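Local coordinates for protein mannan endo-1,4-beta-mannosidase (Cryptopygus antarcticus, PDB 4OOU) that hydrolyses internal beta-1,4-mannosidic linkages in mannans, releasing mainly short manno-oligosaccharides such as mannobiose and mannotriose, at residues 311-316 with 338-343; 322-327 with 356-361. One frame throughout, in Å; residues are numbered along the deposited sequence.

How the interactions relate
Both contacts lie in the last part of the TIM barrel, their centres about 10 Å apart. Interaction 1 pairs strand 308-313 with strand 337-340 and lies nearer the centre of the molecule (about 12 Å, against about 20 Å for interaction 2). Interaction 2 packs helix 323-332 against helix 353-361 outside those strands. Their segments alternate along the sequence: strand, helix, strand, helix. The first three form a beta-alpha-beta unit. The layers also touch directly. Q356 NE2 probably hydrogen-bonds Q342 O, and T340 packs on Y327. The helix pair thus lies behind the strand ends next to E312, the nucleophile by similarity, and the substrate-binding W341.

Interaction 1 of 2, residues 311-316 with 338-343; sequences GEFASV and ALTWQF
This is a loose parallel pairing of two neighbouring TIM-barrel strands, in which E312 and F313 meet L339, T340 and W341 at the C-terminal strand ends, where the active site lies. W341 N donates to F313 O at 2.8 Å, with an angle of 137° at the hydrogen. A weak bond runs from F313 N to L339 O, 3.0 Å away. The F313 ring has T340 CA over one face, and its CZ lies 3.5 Å from T340 CG2.

E312 runs alongside W341. Its CG stands opposite the carbonyl carbon (chi1 -51°), and the extended chain brings CD to 3.4 Å from W341 CE3. The carboxylate is tilted 31° from the indole plane. E312 OE1 stands over one indole face near the rim, and Q342 CB lies near the rim of the other. Outside the segments, Y282 bonds OE1 and R81 makes a salt bridge to OE2; a bound Tris molecule, probably from the crystallisation liquor, also hydrogen-bonds OE2. An alanine at E312 would probably leave R81 and Y282 without their carboxylate partner and uncover part of the indole. The contact thus sets a carboxylate gripped by several polar partners, the nucleophile by similarity, beside a substrate-binding tryptophan.

Interaction 2 of 2, residues 322-327 with 356-361; sequences GIQNLY and QMYGMQ
The side-chain amide of Q324 stacks on one face of the Y358 ring, with the two planes 21° apart. Its NE2 lies 3.3 Å above the ring, offset toward the rim, and Q324 CG also rests over the ring as a CH-pi contact. I323 comes to the same ring from another direction, its CD1 3.3 Å from Y358 CD2. The Y327 ring carries backbone of the other helix on one face. M360 N sits 3.6 Å above the plane, and G359 O lies over the same ring. M360 CA makes a CH-pi contact, 4.3 Å from the centroid of the Y327 ring, and M360 CG touches Y327 OH.

Q324 has a second role. NE2 gives a nearly straight hydrogen bond of 3.1 Å to Y358 O. The acceptor lies in the plane of the Q324 amide, but the donor stands well above the carbonyl plane. Bond and stack together limit how the amide can turn. Y358 CG is anti to the backbone N (chi1 -173°), which swings the ring out beside its own helix to meet Q324.

G359 lies at the closest backbone approach, its CA 4.6 Å from that of Q324. A beta carbon there would run into Y327 CE2 and I323 CG2. Having none, G359 lets the axes of 323-327 and 356-361 approach to 7.9 Å.

These segments run in the same general sense, at an angle of 44°, on the outside of the TIM barrel. Y327 OH reaches inward to hydrogen-bond G41 O of strand 35-43, while Q356 lies close to T340 OG1 of strand 337-340, probably hydrogen-bonded, though the modelled distance is doubtfully short. M360 packs on V42 of strand 35-43 and on V72 of helix 58-74, joining the pair to the first barrel strand and the helix after it.

Interaction 1 of 2, residues 311-316 with 338-343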
loop_
_atom_site.group_PDB
_atom_site.type_symbol
_atom_site.label_atom_id
_atom_site.label_comp_id
_atom_site.label_asym_id
_atom_site.label_seq_id
_atom_site.Cartn_x
_atom_site.Cartn_y
_atom_site.Cartn_z
ATOM N N GLY A 311 -6.560 -0.270 3.871
ATOM C CA GLY A 311 -5.616 0.544 3.094
ATOM C C GLY A 311 -6.269 1.711 2.413
ATOM O O GLY A 311 -5.648 2.775 2.238
ATOM N N GLU A 312 -7.521 1.507 2.028
ATOM C CA GLU A 312 -8.380 2.588 1.561
ATOM C C GLU A 312 -9.815 2.390 2.021
ATOM O O GLU A 312 -10.297 1.264 2.153
ATOM C CB GLU A 312 -8.436 2.634 0.052
ATOM C CG GLU A 312 -7.127 2.633 -0.722
ATOM C CD GLU A 312 -7.390 2.494 -2.212
ATOM O OE1 GLU A 312 -8.588 2.500 -2.620
ATOM O OE2 GLU A 312 -6.411 2.352 -2.976
ATOM N N PHE A 313 -10.500 3.499 2.259
ATOM C CA PHE A 313 -11.936 3.491 2.462
ATOM C C PHE A 313 -12.473 4.923 2.346
ATOM O O PHE A 313 -11.703 5.863 2.383
ATOM C CB PHE A 313 -12.267 2.876 3.826
ATOM C CG PHE A 313 -12.020 3.797 4.988
ATOM C CD1 PHE A 313 -10.770 3.866 5.581
ATOM C CD2 PHE A 313 -13.049 4.584 5.496
ATOM C CE1 PHE A 313 -10.543 4.704 6.651
ATOM C CE2 PHE A 313 -12.834 5.415 6.571
ATOM C CZ PHE A 313 -11.572 5.478 7.141
ATOM N N ALA A 314 -13.777 5.103 2.234
ATOM C CA ALA A 314 -14.310 6.459 2.228
ATOM C C ALA A 314 -15.720 6.585 2.804
ATOM O O ALA A 314 -16.581 5.775 2.468
ATOM C CB ALA A 314 -14.287 7.000 0.812
ATOM N N SER A 315 -15.936 7.620 3.647
ATOM C CA SER A 315 -17.256 7.938 4.289
ATOM C C SER A 315 -18.374 7.861 3.302
ATOM O O SER A 315 -19.451 7.380 3.594
ATOM C CB SER A 315 -17.335 9.382 4.805
ATOM O OG SER A 315 -16.110 9.842 5.315
ATOM N N VAL A 316 -18.063 8.373 2.131
ATOM C CA VAL A 316 -19.005 8.676 1.117
ATOM C C VAL A 316 -19.327 7.419 0.247
ATOM O O VAL A 316 -20.270 7.434 -0.562
ATOM C CB VAL A 316 -18.449 9.907 0.357
ATOM C CG1 VAL A 316 -17.392 9.483 -0.652
ATOM C CG2 VAL A 316 -19.571 10.733 -0.268
ATOM N N ALA A 338 -6.127 2.394 9.415
ATOM C CA ALA A 338 -7.226 2.793 8.512
ATOM C C ALA A 338 -6.925 4.096 7.791
ATOM O O ALA A 338 -6.585 5.112 8.430
ATOM C CB ALA A 338 -8.528 2.931 9.274
ATOM N N LEU A 339 -7.096 4.066 6.464
ATOM C CA LEU A 339 -6.612 5.130 5.568
ATOM C C LEU A 339 -7.691 5.523 4.597
ATOM O O LEU A 339 -8.185 4.677 3.854
ATOM C CB LEU A 339 -5.401 4.618 4.761
ATOM C CG LEU A 339 -3.956 4.889 5.189
ATOM C CD1 LEU A 339 -3.772 4.838 6.680
ATOM C CD2 LEU A 339 -3.043 3.887 4.533
ATOM N N THR A 340 -8.037 6.800 4.581
ATOM C CA THR A 340 -9.142 7.284 3.757
ATOM C C THR A 340 -8.677 7.457 2.335
ATOM O O THR A 340 -7.476 7.504 2.075
ATOM C CB THR A 340 -9.716 8.633 4.277
ATOM O OG1 THR A 340 -8.645 9.578 4.506
ATOM C CG2 THR A 340 -10.482 8.421 5.582
ATOM N N TRP A 341 -9.638 7.532 1.430
ATOM C CA TRP A 341 -9.370 7.813 0.043
ATOM C C TRP A 341 -10.199 9.054 -0.384
ATOM O O TRP A 341 -11.395 9.039 -0.183
ATOM C CB TRP A 341 -9.756 6.604 -0.829
ATOM C CG TRP A 341 -9.420 6.851 -2.264
ATOM C CD1 TRP A 341 -10.195 7.480 -3.175
ATOM C CD2 TRP A 341 -8.183 6.543 -2.930
ATOM N NE1 TRP A 341 -9.527 7.596 -4.370
ATOM C CE2 TRP A 341 -8.294 7.019 -4.247
ATOM C CE3 TRP A 341 -7.007 5.898 -2.544
ATOM C CZ2 TRP A 341 -7.277 6.862 -5.185
ATOM C CZ3 TRP A 341 -5.994 5.755 -3.467
ATOM C CH2 TRP A 341 -6.135 6.230 -4.778
ATOM N N GLN A 342 -9.601 10.133 -0.915
ATOM C CA GLN A 342 -8.136 10.407 -0.886
ATOM C C GLN A 342 -7.998 11.914 -0.775
ATOM O O GLN A 342 -8.964 12.654 -1.047
ATOM C CB GLN A 342 -7.452 9.945 -2.163
ATOM C CG GLN A 342 -7.828 10.801 -3.367
ATOM C CD GLN A 342 -7.324 10.291 -4.705
ATOM O OE1 GLN A 342 -8.024 10.393 -5.723
ATOM N NE2 GLN A 342 -6.102 9.767 -4.726
ATOM N N PHE A 343 -6.814 12.386 -0.424
ATOM C CA PHE A 343 -6.694 13.770 0.034
ATOM C C PHE A 343 -6.909 14.790 -1.080
ATOM O O PHE A 343 -7.549 15.828 -0.870
ATOM C CB PHE A 343 -5.363 14.012 0.730
ATOM C CG PHE A 343 -5.490 14.837 1.965
ATOM C CD1 PHE A 343 -6.276 14.393 3.024
ATOM C CD2 PHE A 343 -4.838 16.073 2.078
ATOM C CE1 PHE A 343 -6.401 15.159 4.176
ATOM C CE2 PHE A 343 -4.963 16.843 3.223
ATOM C CZ PHE A 343 -5.754 16.389 4.270
#

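Interaction 2 of 2, residues 322-327 with 356-361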
loop_
_atom_site.group_PDB
_atom_site.type_symbol
_atom_site.label_atom_id
_atom_site.label_comp_id
_atom_site.label_asym_id
_atom_site.label_seq_id
_atom_site.Cartn_x
_atom_site.Cartn_y
_atom_site.Cartn_z
ATOM N N GLY A 322 -20.383 7.414 9.479
ATOM C CA GLY A 322 -19.729 8.695 9.802
ATOM C C GLY A 322 -18.229 8.489 9.982
ATOM O O GLY A 322 -17.812 7.650 10.792
ATOM N N ILE A 323 -17.418 9.233 9.227
ATOM C CA ILE A 323 -15.951 9.062 9.250
ATOM C C ILE A 323 -15.382 8.697 10.581
ATOM O O ILE A 323 -14.564 7.804 10.644
ATOM C CB ILE A 323 -15.150 10.324 8.938
ATOM C CG1 ILE A 323 -16.097 11.503 8.815
ATOM C CG2 ILE A 323 -14.158 10.088 7.767
ATOM C CD1 ILE A 323 -15.385 12.812 8.988
ATOM N N GLN A 324 -15.763 9.402 11.641
ATOM C CA GLN A 324 -15.088 9.165 12.920
ATOM C C GLN A 324 -15.416 7.793 13.499
ATOM O O GLN A 324 -14.566 7.178 14.117
ATOM C CB GLN A 324 -15.388 10.255 13.962
ATOM C CG GLN A 324 -14.795 11.619 13.654
ATOM C CD GLN A 324 -14.744 12.514 14.872
ATOM O OE1 GLN A 324 -15.560 12.394 15.800
ATOM N NE2 GLN A 324 -13.770 13.414 14.888
ATOM N N ASN A 325 -16.645 7.315 13.329
ATOM C CA ASN A 325 -16.985 6.014 13.886
ATOM C C ASN A 325 -16.284 4.921 13.102
ATOM O O ASN A 325 -15.979 3.847 13.635
ATOM C CB ASN A 325 -18.494 5.829 13.903
ATOM C CG ASN A 325 -19.194 6.970 14.608
ATOM O OD1 ASN A 325 -18.788 7.392 15.701
ATOM N ND2 ASN A 325 -20.203 7.519 13.964
ATOM N N LEU A 326 -16.033 5.221 11.831
ATOM C CA LEU A 326 -15.245 4.378 10.936
ATOM C C LEU A 326 -13.807 4.256 11.460
ATOM O O LEU A 326 -13.307 3.155 11.649
ATOM C CB LEU A 326 -15.278 4.963 9.503
ATOM C CG LEU A 326 -16.222 4.312 8.471
ATOM C CD1 LEU A 326 -17.205 3.365 9.137
ATOM C CD2 LEU A 326 -16.975 5.282 7.570
ATOM N N TYR A 327 -13.160 5.390 11.714
ATOM C CA TYR A 327 -11.822 5.374 12.269
ATOM C C TYR A 327 -11.832 4.567 13.561
ATOM O O TYR A 327 -10.993 3.653 13.750
ATOM C CB TYR A 327 -11.282 6.789 12.511
ATOM C CG TYR A 327 -10.553 7.398 11.318
ATOM C CD1 TYR A 327 -9.221 7.091 11.081
ATOM C CD2 TYR A 327 -11.183 8.292 10.449
ATOM C CE1 TYR A 327 -8.539 7.618 10.011
ATOM C CE2 TYR A 327 -10.503 8.812 9.364
ATOM C CZ TYR A 327 -9.172 8.468 9.159
ATOM O OH TYR A 327 -8.437 8.975 8.105
ATOM N N GLN A 356 -11.969 14.068 5.871
ATOM C CA GLN A 356 -10.790 13.241 6.151
ATOM C C GLN A 356 -9.972 13.758 7.345
ATOM O O GLN A 356 -9.503 12.932 8.140
ATOM C CB GLN A 356 -9.897 13.093 4.946
ATOM C CG GLN A 356 -10.502 12.146 3.947
ATOM C CD GLN A 356 -9.639 11.981 2.745
ATOM O OE1 GLN A 356 -8.688 11.186 2.751
ATOM N NE2 GLN A 356 -9.953 12.736 1.698
ATOM N N MET A 357 -9.833 15.082 7.504
ATOM C CA MET A 357 -9.149 15.623 8.702
ATOM C C MET A 357 -9.991 15.421 9.963
ATOM O O MET A 357 -9.467 15.071 11.027
ATOM C CB MET A 357 -8.778 17.097 8.540
ATOM C CG MET A 357 -7.648 17.370 7.565
ATOM S SD MET A 357 -7.065 19.079 7.635
ATOM C CE MET A 357 -8.014 19.851 6.344
ATOM N N TYR A 358 -11.301 15.619 9.831
ATOM C CA TYR A 358 -12.229 15.392 10.928
ATOM C C TYR A 358 -12.016 13.969 11.405
ATOM O O TYR A 358 -11.754 13.741 12.578
ATOM C CB TYR A 358 -13.689 15.638 10.489
ATOM C CG TYR A 358 -14.748 15.602 11.602
ATOM C CD1 TYR A 358 -14.511 16.164 12.850
ATOM C CD2 TYR A 358 -16.008 15.040 11.376
ATOM C CE1 TYR A 358 -15.477 16.123 13.850
ATOM C CE2 TYR A 358 -16.983 14.999 12.360
ATOM C CZ TYR A 358 -16.717 15.539 13.603
ATOM O OH TYR A 358 -17.693 15.516 14.592
ATOM N N GLY A 359 -12.103 13.025 10.476
ATOM C CA GLY A 359 -11.890 11.626 10.770
ATOM C C GLY A 359 -10.644 11.353 11.594
ATOM O O GLY A 359 -10.734 10.711 12.646
ATOM N N MET A 360 -9.485 11.840 11.161
ATOM C CA MET A 360 -8.255 11.531 11.916
ATOM C C MET A 360 -8.323 12.047 13.362
ATOM O O MET A 360 -7.767 11.413 14.275
ATOM C CB MET A 360 -7.007 12.078 11.207
ATOM C CG MET A 360 -6.514 11.204 10.060
ATOM S SD MET A 360 -5.235 11.936 9.047
ATOM C CE MET A 360 -6.197 13.191 8.217
ATOM N N GLN A 361 -8.997 13.194 13.565
ATOM C CA GLN A 361 -9.142 13.775 14.900
ATOM C C GLN A 361 -9.766 12.751 15.844
ATOM O O GLN A 361 -9.496 12.755 17.050
ATOM C CB GLN A 361 -10.019 15.035 14.893
ATOM C CG GLN A 361 -9.311 16.329 14.518
ATOM C CD GLN A 361 -10.281 17.465 14.176
ATOM O OE1 GLN A 361 -11.330 17.626 14.821
ATOM N NE2 GLN A 361 -9.941 18.246 13.142
#